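Long-range contact in subtilase cytotoxin, subunit B (Escherichia coli, PDB 3DWA), which forms the pentameric B part of an AB5 toxin and probably binds host-cell glycans, including a non-human one, to deliver the toxic A subunit: residues F19-F30 / F57-Y68. Sequence-based numbering, arbitrary orientation.
Sequences FHTGQIDNKPYF and FSTLYNQALYFY
Phe30 brings the CE2-CZ rim of its ring up to the helix backbone at Leu60 and Tyr61: its CE2 stands 3.4 Å from Tyr61 CA, and its CZ contacts the carbonyl carbon of Leu60. The Tyr61 ring turns its CD1 edge over one face of Phe30, an edge-to-face pair with planes at 75° and centroids 5.5 Å apart. Tyr61 CG lies anti to the backbone N (chi1 173°), which brings CD1 to Phe30 and leaves CE1 3.8 Å from Phe19 CE2. At the rim of Phe30, near its plane, sits Phe57 CE1, 3.8 Å from Phe30 CD2; Phe57 CZ meanwhile meets Pro28 CB. Nearly one helical turn after Tyr61, the carbonyl carbon of Ala64 lies at the edge of the Phe19 ring, while Leu65 CD1 lies over one face, offset toward the rim. The Ala64 methyl touches both phenylalanines, 3.8 Å from Phe30 CE1 and 4.0 Å from Phe19 CE1. Strand 27-30 runs at 32° to the helix, consistent with the OB fold of AB5 toxin B subunits; Ile32 touches Phe19 and Ala64, and Leu97 touches Phe30 and Leu60. No hydrogen bond crosses between hairpin and helix; apolar, largely aromatic packing joins them here.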
loop_
_atom_site.group_PDB
_atom_site.type_symbol
_atom_site.label_atom_id
_atom_site.label_comp_id
_atom_site.label_asym_id
_atom_site.label_seq_id
_atom_site.Cartn_x
_atom_site.Cartn_y
_atom_site.Cartn_z
ATOM N N PHE C 19 -15.098 -11.483 0.101
ATOM C CA PHE C 19 -14.275 -10.639 0.979
ATOM C C PHE C 19 -15.226 -9.733 1.804
ATOM O O PHE C 19 -16.111 -9.131 1.246
ATOM C CB PHE C 19 -13.344 -9.801 0.109
ATOM C CG PHE C 19 -12.009 -9.544 0.736
ATOM C CD1 PHE C 19 -10.900 -10.246 0.308
ATOM C CD2 PHE C 19 -11.871 -8.594 1.756
ATOM C CE1 PHE C 19 -9.643 -10.020 0.893
ATOM C CE2 PHE C 19 -10.632 -8.343 2.331
ATOM C CZ PHE C 19 -9.513 -9.056 1.899
ATOM N N HIS C 20 -15.093 -9.713 3.125
ATOM C CA HIS C 20 -15.879 -8.803 3.968
ATOM C C HIS C 20 -14.921 -8.109 4.923
ATOM O O HIS C 20 -13.962 -8.707 5.368
ATOM C CB HIS C 20 -16.935 -9.573 4.785
ATOM C CG HIS C 20 -17.553 -8.780 5.903
ATOM N ND1 HIS C 20 -17.279 -9.024 7.237
ATOM C CD2 HIS C 20 -18.415 -7.736 5.883
ATOM C CE1 HIS C 20 -17.942 -8.159 7.985
ATOM N NE2 HIS C 20 -18.639 -7.365 7.188
ATOM N N THR C 21 -15.207 -6.860 5.252
ATOM C CA THR C 21 -14.417 -6.115 6.194
ATOM C C THR C 21 -15.380 -5.380 7.107
ATOM O O THR C 21 -16.417 -4.868 6.649
ATOM C CB THR C 21 -13.475 -5.156 5.427
ATOM O OG1 THR C 21 -12.278 -4.938 6.166
ATOM C CG2 THR C 21 -14.139 -3.837 4.988
ATOM N N GLY C 22 -15.071 -5.394 8.396
ATOM C CA GLY C 22 -15.819 -4.606 9.367
ATOM C C GLY C 22 -14.998 -4.268 10.594
ATOM O O GLY C 22 -13.764 -4.205 10.534
ATOM N N GLN C 23 -15.697 -3.987 11.694
ATOM C CA GLN C 23 -15.075 -3.666 12.971
ATOM C C GLN C 23 -15.905 -4.318 14.087
ATOM O O GLN C 23 -17.109 -4.409 13.976
ATOM C CB GLN C 23 -15.066 -2.159 13.165
ATOM C CG GLN C 23 -14.415 -1.666 14.438
ATOM C CD GLN C 23 -14.351 -0.143 14.480
ATOM O OE1 GLN C 23 -13.837 0.494 13.555
ATOM N NE2 GLN C 23 -14.879 0.445 15.546
ATOM N N ILE C 24 -15.248 -4.759 15.155
ATOM C CA ILE C 24 -15.956 -5.208 16.361
ATOM C C ILE C 24 -15.062 -4.879 17.545
ATOM O O ILE C 24 -13.854 -5.127 17.495
ATOM C CB ILE C 24 -16.240 -6.747 16.343
ATOM C CG1 ILE C 24 -16.965 -7.169 17.629
ATOM C CG2 ILE C 24 -14.914 -7.546 16.210
ATOM C CD1 ILE C 24 -17.579 -8.601 17.595
ATOM N N ASP C 25 -15.643 -4.334 18.608
ATOM C CA ASP C 25 -14.869 -4.023 19.831
ATOM C C ASP C 25 -13.616 -3.139 19.595
ATOM O O ASP C 25 -12.500 -3.434 20.054
ATOM C CB ASP C 25 -14.535 -5.320 20.581
ATOM C CG ASP C 25 -14.076 -5.073 22.026
ATOM O OD1 ASP C 25 -14.696 -4.220 22.710
ATOM O OD2 ASP C 25 -13.110 -5.737 22.470
ATOM N N ASN C 26 -13.820 -2.065 18.837
ATOM C CA ASN C 26 -12.743 -1.153 18.433
ATOM C C ASN C 26 -11.627 -1.793 17.579
ATOM O O ASN C 26 -10.572 -1.205 17.429
ATOM C CB ASN C 26 -12.118 -0.485 19.673
ATOM C CG ASN C 26 -11.693 0.919 19.407
ATOM O OD1 ASN C 26 -12.502 1.730 18.942
ATOM N ND2 ASN C 26 -10.436 1.237 19.696
ATOM N N LYS C 27 -11.859 -2.977 17.013
ATOM C CA LYS C 27 -10.835 -3.687 16.250
ATOM C C LYS C 27 -11.255 -3.931 14.799
ATOM O O LYS C 27 -12.288 -4.562 14.574
ATOM C CB LYS C 27 -10.558 -5.052 16.911
ATOM C CG LYS C 27 -9.365 -5.048 17.837
ATOM C CD LYS C 27 -9.735 -5.257 19.301
ATOM C CE LYS C 27 -8.563 -4.831 20.204
ATOM N NZ LYS C 27 -7.904 -3.561 19.672
ATOM N N PRO C 28 -10.462 -3.444 13.810
ATOM C CA PRO C 28 -10.798 -3.799 12.443
ATOM C C PRO C 28 -10.626 -5.320 12.235
ATOM O O PRO C 28 -9.742 -5.918 12.837
ATOM C CB PRO C 28 -9.730 -3.057 11.628
ATOM C CG PRO C 28 -8.589 -2.884 12.563
ATOM C CD PRO C 28 -9.253 -2.587 13.862
ATOM N N TYR C 29 -11.481 -5.930 11.406
ATOM C CA TYR C 29 -11.266 -7.339 10.973
ATOM C C TYR C 29 -11.637 -7.501 9.496
ATOM O O TYR C 29 -12.266 -6.615 8.912
ATOM C CB TYR C 29 -12.098 -8.355 11.819
ATOM C CG TYR C 29 -13.577 -8.285 11.513
ATOM C CD1 TYR C 29 -14.155 -9.044 10.465
ATOM C CD2 TYR C 29 -14.391 -7.490 12.266
ATOM C CE1 TYR C 29 -15.511 -8.942 10.173
ATOM C CE2 TYR C 29 -15.734 -7.383 12.008
ATOM C CZ TYR C 29 -16.292 -8.129 10.965
ATOM O OH TYR C 29 -17.621 -7.981 10.721
ATOM N N PHE C 30 -11.212 -8.610 8.893
ATOM C CA PHE C 30 -11.715 -8.994 7.573
ATOM C C PHE C 30 -11.937 -10.509 7.602
ATOM O O PHE C 30 -11.356 -11.218 8.432
ATOM C CB PHE C 30 -10.767 -8.527 6.413
ATOM C CG PHE C 30 -9.518 -9.369 6.264
ATOM C CD1 PHE C 30 -9.488 -10.434 5.354
ATOM C CD2 PHE C 30 -8.363 -9.083 7.016
ATOM C CE1 PHE C 30 -8.348 -11.249 5.246
ATOM C CE2 PHE C 30 -7.237 -9.882 6.915
ATOM C CZ PHE C 30 -7.219 -10.960 6.007
ATOM N N PHE C 57 -2.345 -9.415 11.013
ATOM C CA PHE C 57 -3.482 -8.734 10.383
ATOM C C PHE C 57 -3.129 -7.980 9.081
ATOM O O PHE C 57 -3.780 -8.183 8.028
ATOM C CB PHE C 57 -4.194 -7.813 11.379
ATOM C CG PHE C 57 -5.305 -6.981 10.745
ATOM C CD1 PHE C 57 -6.546 -7.534 10.506
ATOM C CD2 PHE C 57 -5.070 -5.674 10.334
ATOM C CE1 PHE C 57 -7.561 -6.810 9.903
ATOM C CE2 PHE C 57 -6.088 -4.925 9.723
ATOM C CZ PHE C 57 -7.335 -5.505 9.510
ATOM N N SER C 58 -2.092 -7.142 9.139
ATOM C CA SER C 58 -1.747 -6.302 8.013
ATOM C C SER C 58 -1.248 -7.079 6.846
ATOM O O SER C 58 -1.651 -6.804 5.722
ATOM C CB SER C 58 -0.688 -5.284 8.420
ATOM O OG SER C 58 -1.413 -4.172 8.878
ATOM N N THR C 59 -0.363 -8.038 7.120
ATOM C CA THR C 59 0.231 -8.913 6.100
ATOM C C THR C 59 -0.838 -9.795 5.439
ATOM O O THR C 59 -0.878 -9.937 4.229
ATOM C CB THR C 59 1.335 -9.832 6.706
ATOM O OG1 THR C 59 2.362 -9.013 7.267
ATOM C CG2 THR C 59 2.003 -10.711 5.634
ATOM N N LEU C 60 -1.679 -10.393 6.258
ATOM C CA LEU C 60 -2.746 -11.265 5.812
ATOM C C LEU C 60 -3.765 -10.512 4.969
ATOM O O LEU C 60 -4.174 -11.013 3.925
ATOM C CB LEU C 60 -3.424 -11.954 7.002
ATOM C CG LEU C 60 -2.577 -13.052 7.682
ATOM C CD1 LEU C 60 -3.387 -13.492 8.837
ATOM C CD2 LEU C 60 -2.242 -14.228 6.784
ATOM N N TYR C 61 -4.140 -9.319 5.418
ATOM C CA TYR C 61 -5.051 -8.483 4.680
ATOM C C TYR C 61 -4.567 -8.199 3.250
ATOM O O TYR C 61 -5.328 -8.373 2.313
ATOM C CB TYR C 61 -5.349 -7.175 5.414
ATOM C CG TYR C 61 -6.172 -6.263 4.544
ATOM C CD1 TYR C 61 -7.509 -6.484 4.372
ATOM C CD2 TYR C 61 -5.574 -5.211 3.830
ATOM C CE1 TYR C 61 -8.272 -5.681 3.545
ATOM C CE2 TYR C 61 -6.321 -4.383 2.997
ATOM C CZ TYR C 61 -7.687 -4.635 2.877
ATOM O OH TYR C 61 -8.470 -3.840 2.095
ATOM N N ASN C 62 -3.312 -7.720 3.119
ATOM C CA ASN C 62 -2.739 -7.356 1.856
ATOM C C ASN C 62 -2.609 -8.584 0.989
ATOM O O ASN C 62 -2.906 -8.526 -0.203
ATOM C CB ASN C 62 -1.347 -6.688 2.037
ATOM C CG ASN C 62 -1.394 -5.124 2.036
ATOM O OD1 ASN C 62 -2.423 -4.471 2.356
ATOM N ND2 ASN C 62 -0.255 -4.521 1.665
ATOM N N GLN C 63 -2.094 -9.677 1.572
ATOM C CA GLN C 63 -1.951 -10.931 0.840
ATOM C C GLN C 63 -3.292 -11.539 0.343
ATOM O O GLN C 63 -3.424 -11.923 -0.835
ATOM C CB GLN C 63 -1.128 -11.934 1.656
ATOM C CG GLN C 63 -0.498 -13.015 0.811
ATOM C CD GLN C 63 0.486 -12.452 -0.192
ATOM O OE1 GLN C 63 0.374 -12.681 -1.390
ATOM N NE2 GLN C 63 1.423 -11.684 0.291
ATOM N N ALA C 64 -4.275 -11.620 1.224
ATOM C CA ALA C 64 -5.622 -12.116 0.867
ATOM C C ALA C 64 -6.318 -11.284 -0.230
ATOM O O ALA C 64 -6.948 -11.822 -1.151
ATOM C CB ALA C 64 -6.498 -12.221 2.089
ATOM N N LEU C 65 -6.210 -9.970 -0.127
ATOM C CA LEU C 65 -6.752 -9.091 -1.148
ATOM C C LEU C 65 -6.050 -9.263 -2.491
ATOM O O LEU C 65 -6.727 -9.304 -3.561
ATOM C CB LEU C 65 -6.809 -7.612 -0.694
ATOM C CG LEU C 65 -7.484 -6.646 -1.700
ATOM C CD1 LEU C 65 -8.973 -7.010 -1.924
ATOM C CD2 LEU C 65 -7.391 -5.125 -1.344
ATOM N N TYR C 66 -4.726 -9.403 -2.457
ATOM C CA TYR C 66 -3.946 -9.788 -3.643
ATOM C C TYR C 66 -4.490 -11.072 -4.337
ATOM O O TYR C 66 -4.760 -11.091 -5.543
ATOM C CB TYR C 66 -2.464 -9.988 -3.259
ATOM C CG TYR C 66 -1.585 -10.308 -4.428
ATOM C CD1 TYR C 66 -0.995 -9.280 -5.177
ATOM C CD2 TYR C 66 -1.365 -11.644 -4.828
ATOM C CE1 TYR C 66 -0.155 -9.579 -6.285
ATOM C CE2 TYR C 66 -0.565 -11.952 -5.940
ATOM C CZ TYR C 66 0.029 -10.911 -6.659
ATOM O OH TYR C 66 0.828 -11.195 -7.730
ATOM N N PHE C 67 -4.611 -12.157 -3.576
ATOM C CA PHE C 67 -5.038 -13.451 -4.095
ATOM C C PHE C 67 -6.512 -13.455 -4.528
ATOM O O PHE C 67 -6.900 -14.135 -5.473
ATOM C CB PHE C 67 -4.816 -14.527 -3.006
ATOM C CG PHE C 67 -3.400 -14.927 -2.826
ATOM C CD1 PHE C 67 -2.517 -14.971 -3.910
ATOM C CD2 PHE C 67 -2.938 -15.347 -1.581
ATOM C CE1 PHE C 67 -1.203 -15.414 -3.743
ATOM C CE2 PHE C 67 -1.635 -15.768 -1.422
ATOM C CZ PHE C 67 -0.760 -15.805 -2.508
ATOM N N TYR C 68 -7.348 -12.690 -3.837
ATOM C CA TYR C 68 -8.704 -12.427 -4.325
ATOM C C TYR C 68 -8.679 -11.830 -5.753
ATOM O O TYR C 68 -9.515 -12.199 -6.622
ATOM C CB TYR C 68 -9.465 -11.492 -3.378
ATOM C CG TYR C 68 -10.833 -11.072 -3.892
ATOM C CD1 TYR C 68 -11.925 -11.974 -3.884
ATOM C CD2 TYR C 68 -11.056 -9.771 -4.358
ATOM C CE1 TYR C 68 -13.194 -11.596 -4.354
ATOM C CE2 TYR C 68 -12.324 -9.394 -4.835
ATOM C CZ TYR C 68 -13.385 -10.328 -4.835
ATOM O OH TYR C 68 -14.631 -9.950 -5.320
#